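PDB 1USQ: DR hemagglutinin structural subunit from Escherichia coli, which forms the adhesive fimbrial subunit by which uropathogenic strains bind the Dr blood group antigen and adhere to the upper urinary tract. Local coordinates for residues Val54-Leu59 and Gly116-Ile121; Ile95-Asn100 and Gly120-Tyr125. The protein carries 3 engineered substitutions. All coordinates share one frame; numbering follows the deposited sequence.

How the contacts relate
Strand 50-59 comes first along the chain and supplies V54-L59 to contact 1; strand 90-97, with the turn after it, supplies I95-N100 to contact 2. Both pair with strand 119-126, which follows them in the chain. Contact 1 closes a loop of 56 residues and contact 2 one of 19; the loops cross, the second starting inside the first and ending slightly later on the same strand, where G120 and I121 are shared. Strand 119-126 therefore lies between strands 50-59 and 90-97, antiparallel to each. Two probable hydrogen bonds link the contacts: V54 N to I122 O joins neighbouring strands, and W118 NE1 to D99 OD1 ties the 116-118 loop to the turn after strand 90-97.

Contact 1: residues Val54-Leu59 and Gly116-Ile121; sequences VTVQAL and GSWGGI. With CLM (chloramphenicol), chain K.
V56 and G120 form an antiparallel hydrogen-bonded pair, gripping each other through both backbone groups. V56 N donates to G120 O at 2.9 Å, approaching nearly straight on the carbonyl (C=O...N 172°), and G120 N returns a bond to V56 O. A third bond, from A58 N to W118 O at 2.9 Å, carries the pairing past Q57 and G119, a non-hydrogen-bonded pair. V56 O also receives a CA-H...O contact from G119 CA (3.2 Å).

Apolar contacts occupy both faces. V56 meets the indole of W118, its CB 3.7 Å from W118 CZ3, the two side chains crossing at about a right angle. Swung anti to its own backbone N (chi1 -175°), the indole folds back over G120 N, which sits 3.7 Å above the ring plane, and packs edge-to-face with W103. G120 suits this place because a CB there would run into the indole. On the other face T55 CG2 touches I121 CD1 at 3.6 Å.

Among polar groups, Q57, bent at chi2, lays OE1 against G119 CA at 3.8 Å, the glycine leaving it close over the backbone. C61 N donates to S117 OG, and W118 NE1 to D99 OD1. I121 CG1 and CD1 meet the nitro oxygen O9A of chloramphenicol.

This is antiparallel strand pairing in the adhesin's beta-sandwich, continued into a second subunit. Strand 50-59 is flanked on one edge by strand 119-126, and along Q57-L59 it pairs antiparallel with a strand of that subunit, where V56 and A58 pack on V31 of the neighbouring chain.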
ATOM      1  N   VAL A  54     -16.988   1.284  -8.288  1.00 10.02           N
ATOM      2  CA  VAL A  54     -16.427   2.217  -7.323  1.00  9.30           C
ATOM      3  C   VAL A  54     -17.578   2.655  -6.418  1.00 12.52           C
ATOM      4  O   VAL A  54     -18.564   3.218  -6.892  1.00 13.19           O
ATOM      5  CB  VAL A  54     -15.816   3.479  -8.035  1.00 13.32           C
ATOM      6  CG1 VAL A  54     -15.367   4.539  -6.999  1.00 12.55           C
ATOM      7  CG2 VAL A  54     -14.654   3.071  -8.927  1.00 13.41           C
ATOM      8  N   THR A  55     -17.482   2.381  -5.126  1.00  9.29           N
ATOM      9  CA  THR A  55     -18.566   2.774  -4.231  1.00  8.58           C
ATOM     10  C   THR A  55     -18.427   4.234  -3.871  1.00 11.34           C
ATOM     11  O   THR A  55     -17.311   4.761  -3.742  1.00  9.50           O
ATOM     12  CB  THR A  55     -18.582   1.953  -2.935  1.00 13.23           C
ATOM     13  OG1 THR A  55     -17.349   2.170  -2.232  1.00 11.82           O
ATOM     14  CG2 THR A  55     -18.760   0.446  -3.244  1.00  9.42           C
ATOM     15  N   VAL A  56     -19.575   4.883  -3.702  1.00  8.83           N
ATOM     16  CA  VAL A  56     -19.631   6.279  -3.312  1.00  6.79           C
ATOM     17  C   VAL A  56     -20.722   6.408  -2.279  1.00  9.81           C
ATOM     18  O   VAL A  56     -21.826   5.893  -2.457  1.00  7.61           O
ATOM     19  CB  VAL A  56     -19.988   7.187  -4.525  1.00 10.23           C
ATOM     20  CG1 VAL A  56     -20.089   8.669  -4.078  1.00  9.83           C
ATOM     21  CG2 VAL A  56     -18.968   7.017  -5.646  1.00  9.41           C
ATOM     22  N   GLN A  57     -20.386   7.039  -1.165  1.00  8.72           N
ATOM     23  CA  GLN A  57     -21.330   7.254  -0.091  1.00  8.78           C
ATOM     24  C   GLN A  57     -21.092   8.663   0.428  1.00 12.27           C
ATOM     25  O   GLN A  57     -20.054   8.945   1.014  1.00 12.32           O
ATOM     26  CB  GLN A  57     -21.108   6.238   1.038  1.00 10.13           C
ATOM     27  CG  GLN A  57     -21.480   4.809   0.663  1.00 11.14           C
ATOM     28  CD  GLN A  57     -22.965   4.569   0.725  1.00 14.35           C
ATOM     29  OE1 GLN A  57     -23.737   5.484   0.978  1.00 11.26           O
ATOM     30  NE2 GLN A  57     -23.371   3.318   0.568  1.00  7.82           N
ATOM     31  N   ALA A  58     -22.029   9.556   0.148  1.00  8.52           N
ATOM     32  CA  ALA A  58     -21.933  10.946   0.595  1.00  7.90           C
ATOM     33  C   ALA A  58     -22.754  11.177   1.859  1.00 11.72           C
ATOM     34  O   ALA A  58     -23.803  10.548   2.069  1.00 10.84           O
ATOM     35  CB  ALA A  58     -22.409  11.905  -0.533  1.00  8.79           C
ATOM     36  N   LEU A  59     -22.247  12.070   2.704  1.00  9.86           N
ATOM     37  CA  LEU A  59     -22.898  12.450   3.960  1.00 10.52           C
ATOM     38  C   LEU A  59     -22.756  13.966   4.122  1.00 12.71           C
ATOM     39  O   LEU A  59     -21.689  14.515   3.857  1.00 11.48           O
ATOM     40  CB  LEU A  59     -22.205  11.774   5.161  1.00 10.55           C
ATOM     41  CG  LEU A  59     -22.276  10.254   5.261  1.00 15.24           C
ATOM     42  CD1 LEU A  59     -21.017   9.590   4.684  1.00 14.33           C
ATOM     43  CD2 LEU A  59     -22.519   9.818   6.690  1.00 17.66           C
ATOM     44  N   GLY A 116     -27.599  16.790  -3.161  1.00 10.28           N
ATOM     45  CA  GLY A 116     -28.082  15.644  -2.413  1.00 10.52           C
ATOM     46  C   GLY A 116     -26.921  14.768  -1.924  1.00 13.95           C
ATOM     47  O   GLY A 116     -25.876  14.679  -2.574  1.00 13.52           O
ATOM     48  N   SER A 117     -27.138  14.094  -0.797  1.00 10.40           N
ATOM     49  CA  SER A 117     -26.151  13.178  -0.247  1.00  9.41           C
ATOM     50  C   SER A 117     -26.332  11.812  -0.918  1.00 12.78           C
ATOM     51  O   SER A 117     -26.880  10.875  -0.331  1.00 10.99           O
ATOM     52  CB  SER A 117     -26.339  13.057   1.265  1.00 11.76           C
ATOM     53  OG  SER A 117     -26.180  14.325   1.870  1.00 14.45           O
ATOM     54  N   TRP A 118     -25.906  11.737  -2.174  1.00  9.33           N
ATOM     55  CA  TRP A 118     -26.027  10.517  -2.974  1.00  8.57           C
ATOM     56  C   TRP A 118     -25.111   9.391  -2.474  1.00 12.33           C
ATOM     57  O   TRP A 118     -23.953   9.612  -2.086  1.00 12.11           O
ATOM     58  CB  TRP A 118     -25.705  10.832  -4.444  1.00  7.05           C
ATOM     59  CG  TRP A 118     -25.909   9.687  -5.434  1.00  7.79           C
ATOM     60  CD1 TRP A 118     -27.095   9.241  -5.933  1.00 10.50           C
ATOM     61  CD2 TRP A 118     -24.881   8.889  -6.074  1.00  8.15           C
ATOM     62  NE1 TRP A 118     -26.878   8.253  -6.867  1.00 10.60           N
ATOM     63  CE2 TRP A 118     -25.530   8.023  -6.979  1.00 12.07           C
ATOM     64  CE3 TRP A 118     -23.482   8.863  -6.003  1.00  9.52           C
ATOM     65  CZ2 TRP A 118     -24.832   7.121  -7.795  1.00 11.24           C
ATOM     66  CZ3 TRP A 118     -22.787   7.950  -6.801  1.00 11.06           C
ATOM     67  CH2 TRP A 118     -23.471   7.087  -7.680  1.00 11.71           C
ATOM     68  N   GLY A 119     -25.610   8.172  -2.588  1.00  8.33           N
ATOM     69  CA  GLY A 119     -24.794   7.001  -2.370  1.00  7.09           C
ATOM     70  C   GLY A 119     -25.100   6.141  -3.578  1.00 10.54           C
ATOM     71  O   GLY A 119     -26.222   6.133  -4.045  1.00 11.12           O
ATOM     72  N   GLY A 120     -24.100   5.464  -4.122  1.00  7.07           N
ATOM     73  CA  GLY A 120     -24.333   4.613  -5.273  1.00  7.00           C
ATOM     74  C   GLY A 120     -23.050   3.994  -5.759  1.00 12.02           C
ATOM     75  O   GLY A 120     -22.007   4.135  -5.133  1.00 10.34           O
ATOM     76  N   ILE A 121     -23.153   3.276  -6.874  1.00  9.59           N
ATOM     77  CA  ILE A 121     -22.025   2.610  -7.481  1.00  9.23           C
ATOM     78  C   ILE A 121     -21.702   3.323  -8.782  1.00 13.36           C
ATOM     79  O   ILE A 121     -22.595   3.598  -9.581  1.00 12.59           O
ATOM     80  CB  ILE A 121     -22.385   1.154  -7.850  1.00 11.77           C
ATOM     81  CG1 ILE A 121     -22.704   0.335  -6.588  1.00 12.67           C
ATOM     82  CG2 ILE A 121     -21.271   0.519  -8.690  1.00 10.51           C
ATOM     83  CD1 ILE A 121     -21.580   0.334  -5.554  1.00 19.91           C
TER
HETATM   84  C1  CLM K1143     -19.437  -2.597 -13.128  1.00 27.27           C
HETATM   85 CL1  CLM K1143     -17.997  -1.798 -13.831  1.00 23.24          CL
HETATM   86 CL2  CLM K1143     -20.127  -1.592 -11.830  1.00 24.98          CL
HETATM   87  C2  CLM K1143     -18.964  -4.003 -12.576  1.00 28.28           C
HETATM   88  O2  CLM K1143     -17.782  -4.185 -12.239  1.00 28.64           O
HETATM   89  N2  CLM K1143     -19.849  -4.924 -12.662  1.00 30.68           N
HETATM   90  C3  CLM K1143     -20.263  -6.328 -12.548  1.00 32.61           C
HETATM   91  C4  CLM K1143     -20.328  -6.984 -13.938  1.00 36.20           C
HETATM   92  O4  CLM K1143     -19.026  -7.406 -14.405  1.00 37.91           O
HETATM   93  C5  CLM K1143     -21.575  -6.444 -11.748  1.00 30.65           C
HETATM   94  O5  CLM K1143     -22.593  -5.867 -12.563  1.00 33.89           O
HETATM   95  C6  CLM K1143     -21.442  -5.758 -10.403  1.00 26.27           C
HETATM   96  C7  CLM K1143     -20.411  -6.127  -9.530  1.00 24.98           C
HETATM   97  C8  CLM K1143     -20.303  -5.496  -8.268  1.00 24.76           C
HETATM   98  C9  CLM K1143     -21.280  -4.542  -7.961  1.00 25.37           C
HETATM   99  N9  CLM K1143     -21.202  -3.877  -6.616  1.00 28.69           N
HETATM  100  O9A CLM K1143     -22.105  -3.069  -6.368  1.00 32.47           O
HETATM  101  O9B CLM K1143     -20.285  -4.156  -5.879  1.00 28.95           O
HETATM  102  C10 CLM K1143     -22.284  -4.186  -8.809  1.00 25.40           C
HETATM  103  C11 CLM K1143     -22.372  -4.786 -10.052  1.00 24.37           C

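Contact 2: residues Ile95-Asn100 and Gly120-Tyr125; sequences IRPTDN and GIIGIY. With CLM (chloramphenicol), chain K; SO4 (sulfate ion), chain H.
R96 O is gripped twice: G123 N donates to it at 2.8 Å from above the carbonyl plane, and a water donates a second bond at 2.9 Å. The same water probably bridges to Y125 OH, though that distance is unusually short and doubtful. R96 N completes the hydrogen-bonded pair with a bond to G123 O, lying in the carbonyl plane. T98 N donates to I121 O at 2.9 Å, extending the pairing beyond the end of strand 90-97; P97, which has no N-H to give, falls in a non-hydrogen-bonded position opposite I122. A second water joins T98 OG1 to I121 N.

The guanidinium of R96 lies flat on the Y125 ring, planes 13° apart and R96 CZ 4.2 Å from the ring centroid, a cation-pi stack. The arginine side chain runs extended to CD and then bends (chi3 85°), bringing NH2 over the phenol. Chloramphenicol CL1 rests against the opposite face, near the rim, so the ring lies between guanidinium and chlorine. G123 suits its position beside the phenol, since a CB would strike Y125 OH; its CA instead meets CL2 at 3.6 Å.

Apolar side chains line the other face: I95 CG1 lies alongside I124 CD1 at 3.6 Å, P97 CB meets I122 CD1, and F110 of strand 109-112 packs on I95, P97 and I122. N100 N and ND2 hold a sulfate, probably from the crystallisation liquor.

This is an antiparallel pairing within the immunoglobulin-like beta-sandwich of Dr-family adhesins, apolar on its inner face and, on its outer one, contributing to a chloramphenicol site.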
ATOM      1  N   ILE A  95     -16.978   6.330 -17.295  1.00 12.20           N
ATOM      2  CA  ILE A  95     -17.381   6.313 -15.894  1.00 12.77           C
ATOM      3  C   ILE A  95     -18.886   6.608 -15.859  1.00 15.79           C
ATOM      4  O   ILE A  95     -19.353   7.596 -16.440  1.00 13.20           O
ATOM      5  CB  ILE A  95     -16.628   7.424 -15.122  1.00 16.53           C
ATOM      6  CG1 ILE A  95     -15.125   7.125 -15.112  1.00 17.60           C
ATOM      7  CG2 ILE A  95     -17.178   7.573 -13.725  1.00 18.13           C
ATOM      8  CD1 ILE A  95     -14.270   8.261 -14.597  1.00 26.88           C
ATOM      9  N   ARG A  96     -19.650   5.711 -15.253  1.00 13.28           N
ATOM     10  CA  ARG A  96     -21.106   5.820 -15.291  1.00 13.32           C
ATOM     11  C   ARG A  96     -21.755   5.215 -14.037  1.00 16.51           C
ATOM     12  O   ARG A  96     -21.485   4.062 -13.696  1.00 14.46           O
ATOM     13  CB  ARG A  96     -21.622   5.085 -16.551  1.00 17.42           C
ATOM     14  CG  ARG A  96     -23.138   5.029 -16.682  1.00 35.27           C
ATOM     15  CD  ARG A  96     -23.564   4.399 -18.005  1.00 52.64           C
ATOM     16  NE  ARG A  96     -23.611   2.943 -17.925  1.00 71.99           N
ATOM     17  CZ  ARG A  96     -22.783   2.131 -18.577  1.00 90.98           C
ATOM     18  NH1 ARG A  96     -21.845   2.636 -19.372  1.00 79.56           N
ATOM     19  NH2 ARG A  96     -22.896   0.814 -18.441  1.00 78.47           N
ATOM     20  N   PRO A  97     -22.633   5.980 -13.371  1.00 13.92           N
ATOM     21  CA  PRO A  97     -23.334   5.456 -12.200  1.00 12.18           C
ATOM     22  C   PRO A  97     -24.257   4.342 -12.672  1.00 13.41           C
ATOM     23  O   PRO A  97     -24.746   4.366 -13.807  1.00 12.71           O
ATOM     24  CB  PRO A  97     -24.146   6.664 -11.714  1.00 14.32           C
ATOM     25  CG  PRO A  97     -24.423   7.436 -12.970  1.00 19.45           C
ATOM     26  CD  PRO A  97     -23.114   7.331 -13.731  1.00 15.34           C
ATOM     27  N   THR A  98     -24.396   3.303 -11.864  1.00 10.20           N
ATOM     28  CA  THR A  98     -25.218   2.161 -12.255  1.00  9.30           C
ATOM     29  C   THR A  98     -26.704   2.515 -12.235  1.00 13.33           C
ATOM     30  O   THR A  98     -27.529   1.823 -12.851  1.00 13.75           O
ATOM     31  CB  THR A  98     -24.971   0.939 -11.340  1.00 13.51           C
ATOM     32  OG1 THR A  98     -25.278   1.284  -9.981  1.00 13.29           O
ATOM     33  CG2 THR A  98     -23.510   0.472 -11.443  1.00 12.23           C
ATOM     34  N   ASP A  99     -27.055   3.581 -11.521  1.00  9.45           N
ATOM     35  CA  ASP A  99     -28.455   3.985 -11.454  1.00  9.97           C
ATOM     36  C   ASP A  99     -28.802   4.954 -12.585  1.00 16.17           C
ATOM     37  O   ASP A  99     -28.009   5.121 -13.526  1.00 13.67           O
ATOM     38  CB  ASP A  99     -28.842   4.518 -10.068  1.00 11.30           C
ATOM     39  CG  ASP A  99     -28.157   5.820  -9.719  1.00 12.26           C
ATOM     40  OD1 ASP A  99     -28.346   6.296  -8.572  1.00 11.84           O
ATOM     41  OD2 ASP A  99     -27.463   6.396 -10.582  1.00 11.98           O
ATOM     42  N   ASN A 100     -29.999   5.530 -12.539  1.00 14.90           N
ATOM     43  CA  ASN A 100     -30.438   6.441 -13.604  1.00 16.29           C
ATOM     44  C   ASN A 100     -30.147   7.918 -13.336  1.00 20.91           C
ATOM     45  O   ASN A 100     -30.766   8.788 -13.946  1.00 20.74           O
ATOM     46  CB  ASN A 100     -31.940   6.271 -13.876  1.00 18.45           C
ATOM     47  CG  ASN A 100     -32.274   4.934 -14.485  1.00 38.44           C
ATOM     48  OD1 ASN A 100     -31.584   4.463 -15.383  1.00 32.74           O
ATOM     49  ND2 ASN A 100     -33.340   4.309 -13.998  1.00 30.06           N
ATOM     50  N   GLY A 120     -24.100   5.464  -4.122  1.00  7.07           N
ATOM     51  CA  GLY A 120     -24.333   4.613  -5.273  1.00  7.00           C
ATOM     52  C   GLY A 120     -23.050   3.994  -5.759  1.00 12.02           C
ATOM     53  O   GLY A 120     -22.007   4.135  -5.133  1.00 10.34           O
ATOM     54  N   ILE A 121     -23.153   3.276  -6.874  1.00  9.59           N
ATOM     55  CA  ILE A 121     -22.025   2.610  -7.481  1.00  9.23           C
ATOM     56  C   ILE A 121     -21.702   3.323  -8.782  1.00 13.36           C
ATOM     57  O   ILE A 121     -22.595   3.598  -9.581  1.00 12.59           O
ATOM     58  CB  ILE A 121     -22.385   1.154  -7.850  1.00 11.77           C
ATOM     59  CG1 ILE A 121     -22.704   0.335  -6.588  1.00 12.67           C
ATOM     60  CG2 ILE A 121     -21.271   0.519  -8.690  1.00 10.51           C
ATOM     61  CD1 ILE A 121     -21.580   0.334  -5.554  1.00 19.91           C
ATOM     62  N   ILE A 122     -20.425   3.617  -8.990  1.00 10.59           N
ATOM     63  CA  ILE A 122     -19.962   4.192 -10.247  1.00  9.94           C
ATOM     64  C   ILE A 122     -19.203   3.084 -10.958  1.00 12.08           C
ATOM     65  O   ILE A 122     -18.259   2.528 -10.413  1.00 12.13           O
ATOM     66  CB  ILE A 122     -19.000   5.372 -10.000  1.00 13.15           C
ATOM     67  CG1 ILE A 122     -19.734   6.523  -9.290  1.00 13.50           C
ATOM     68  CG2 ILE A 122     -18.376   5.854 -11.334  1.00 13.69           C
ATOM     69  CD1 ILE A 122     -20.570   7.404 -10.230  1.00 13.95           C
ATOM     70  N   GLY A 123     -19.639   2.720 -12.152  1.00  7.33           N
ATOM     71  CA  GLY A 123     -18.946   1.683 -12.889  1.00  7.42           C
ATOM     72  C   GLY A 123     -17.833   2.246 -13.774  1.00 10.39           C
ATOM     73  O   GLY A 123     -17.952   3.332 -14.329  1.00  8.39           O
ATOM     74  N   ILE A 124     -16.756   1.487 -13.896  1.00  8.53           N
ATOM     75  CA  ILE A 124     -15.647   1.854 -14.767  1.00  8.70           C
ATOM     76  C   ILE A 124     -15.622   0.832 -15.884  1.00 11.79           C
ATOM     77  O   ILE A 124     -15.532  -0.369 -15.631  1.00 11.55           O
ATOM     78  CB  ILE A 124     -14.289   1.813 -14.032  1.00 11.71           C
ATOM     79  CG1 ILE A 124     -14.327   2.686 -12.762  1.00 13.09           C
ATOM     80  CG2 ILE A 124     -13.179   2.300 -14.961  1.00 12.53           C
ATOM     81  CD1 ILE A 124     -14.695   4.171 -13.020  1.00 11.70           C
ATOM     82  N   TYR A 125     -15.749   1.314 -17.118  1.00  9.18           N
ATOM     83  CA  TYR A 125     -15.842   0.453 -18.295  1.00  8.09           C
ATOM     84  C   TYR A 125     -14.814   0.830 -19.363  1.00 13.26           C
ATOM     85  O   TYR A 125     -14.591   2.016 -19.634  1.00 12.81           O
ATOM     86  CB  TYR A 125     -17.239   0.581 -18.918  1.00  9.33           C
ATOM     87  CG  TYR A 125     -18.370   0.304 -17.951  1.00 10.39           C
ATOM     88  CD1 TYR A 125     -18.898  -0.972 -17.818  1.00 12.23           C
ATOM     89  CD2 TYR A 125     -18.916   1.333 -17.177  1.00 11.75           C
ATOM     90  CE1 TYR A 125     -19.927  -1.230 -16.907  1.00 13.11           C
ATOM     91  CE2 TYR A 125     -19.924   1.088 -16.259  1.00 11.67           C
ATOM     92  CZ  TYR A 125     -20.439  -0.189 -16.143  1.00 16.40           C
ATOM     93  OH  TYR A 125     -21.444  -0.433 -15.233  1.00 16.37           O
TER
HETATM   94  C1  CLM K1143     -19.437  -2.597 -13.128  1.00 27.27           C
HETATM   95 CL1  CLM K1143     -17.997  -1.798 -13.831  1.00 23.24          CL
HETATM   96 CL2  CLM K1143     -20.127  -1.592 -11.830  1.00 24.98          CL
HETATM   97  C2  CLM K1143     -18.964  -4.003 -12.576  1.00 28.28           C
HETATM   98  O2  CLM K1143     -17.782  -4.185 -12.239  1.00 28.64           O
HETATM   99  N2  CLM K1143     -19.849  -4.924 -12.662  1.00 30.68           N
HETATM  100  C3  CLM K1143     -20.263  -6.328 -12.548  1.00 32.61           C
HETATM  101  C4  CLM K1143     -20.328  -6.984 -13.938  1.00 36.20           C
HETATM  102  O4  CLM K1143     -19.026  -7.406 -14.405  1.00 37.91           O
HETATM  103  C5  CLM K1143     -21.575  -6.444 -11.748  1.00 30.65           C
HETATM  104  O5  CLM K1143     -22.593  -5.867 -12.563  1.00 33.89           O
HETATM  105  C6  CLM K1143     -21.442  -5.758 -10.403  1.00 26.27           C
HETATM  106  C7  CLM K1143     -20.411  -6.127  -9.530  1.00 24.98           C
HETATM  107  C8  CLM K1143     -20.303  -5.496  -8.268  1.00 24.76           C
HETATM  108  C9  CLM K1143     -21.280  -4.542  -7.961  1.00 25.37           C
HETATM  109  N9  CLM K1143     -21.202  -3.877  -6.616  1.00 28.69           N
HETATM  110  O9A CLM K1143     -22.105  -3.069  -6.368  1.00 32.47           O
HETATM  111  O9B CLM K1143     -20.285  -4.156  -5.879  1.00 28.95           O
HETATM  112  C10 CLM K1143     -22.284  -4.186  -8.809  1.00 25.40           C
HETATM  113  C11 CLM K1143     -22.372  -4.786 -10.052  1.00 24.37           C
HETATM  114  S   SO4 H1140     -33.079   4.649 -10.312  1.00 24.06           S
HETATM  115  O1  SO4 H1140     -31.943   5.580 -10.537  1.00 24.34           O
HETATM  116  O2  SO4 H1140     -33.617   4.693  -8.960  1.00 23.56           O
HETATM  117  O3  SO4 H1140     -34.192   5.134 -11.202  1.00 25.47           O
HETATM  118  O4  SO4 H1140     -32.682   3.319 -10.812  1.00 25.08           O
HETATM  119  O   HOH W   1     -22.748   1.631 -14.626  1.00 19.64           O
HETATM  120  O   HOH W   2     -25.757   3.649  -8.462  1.00 16.26           O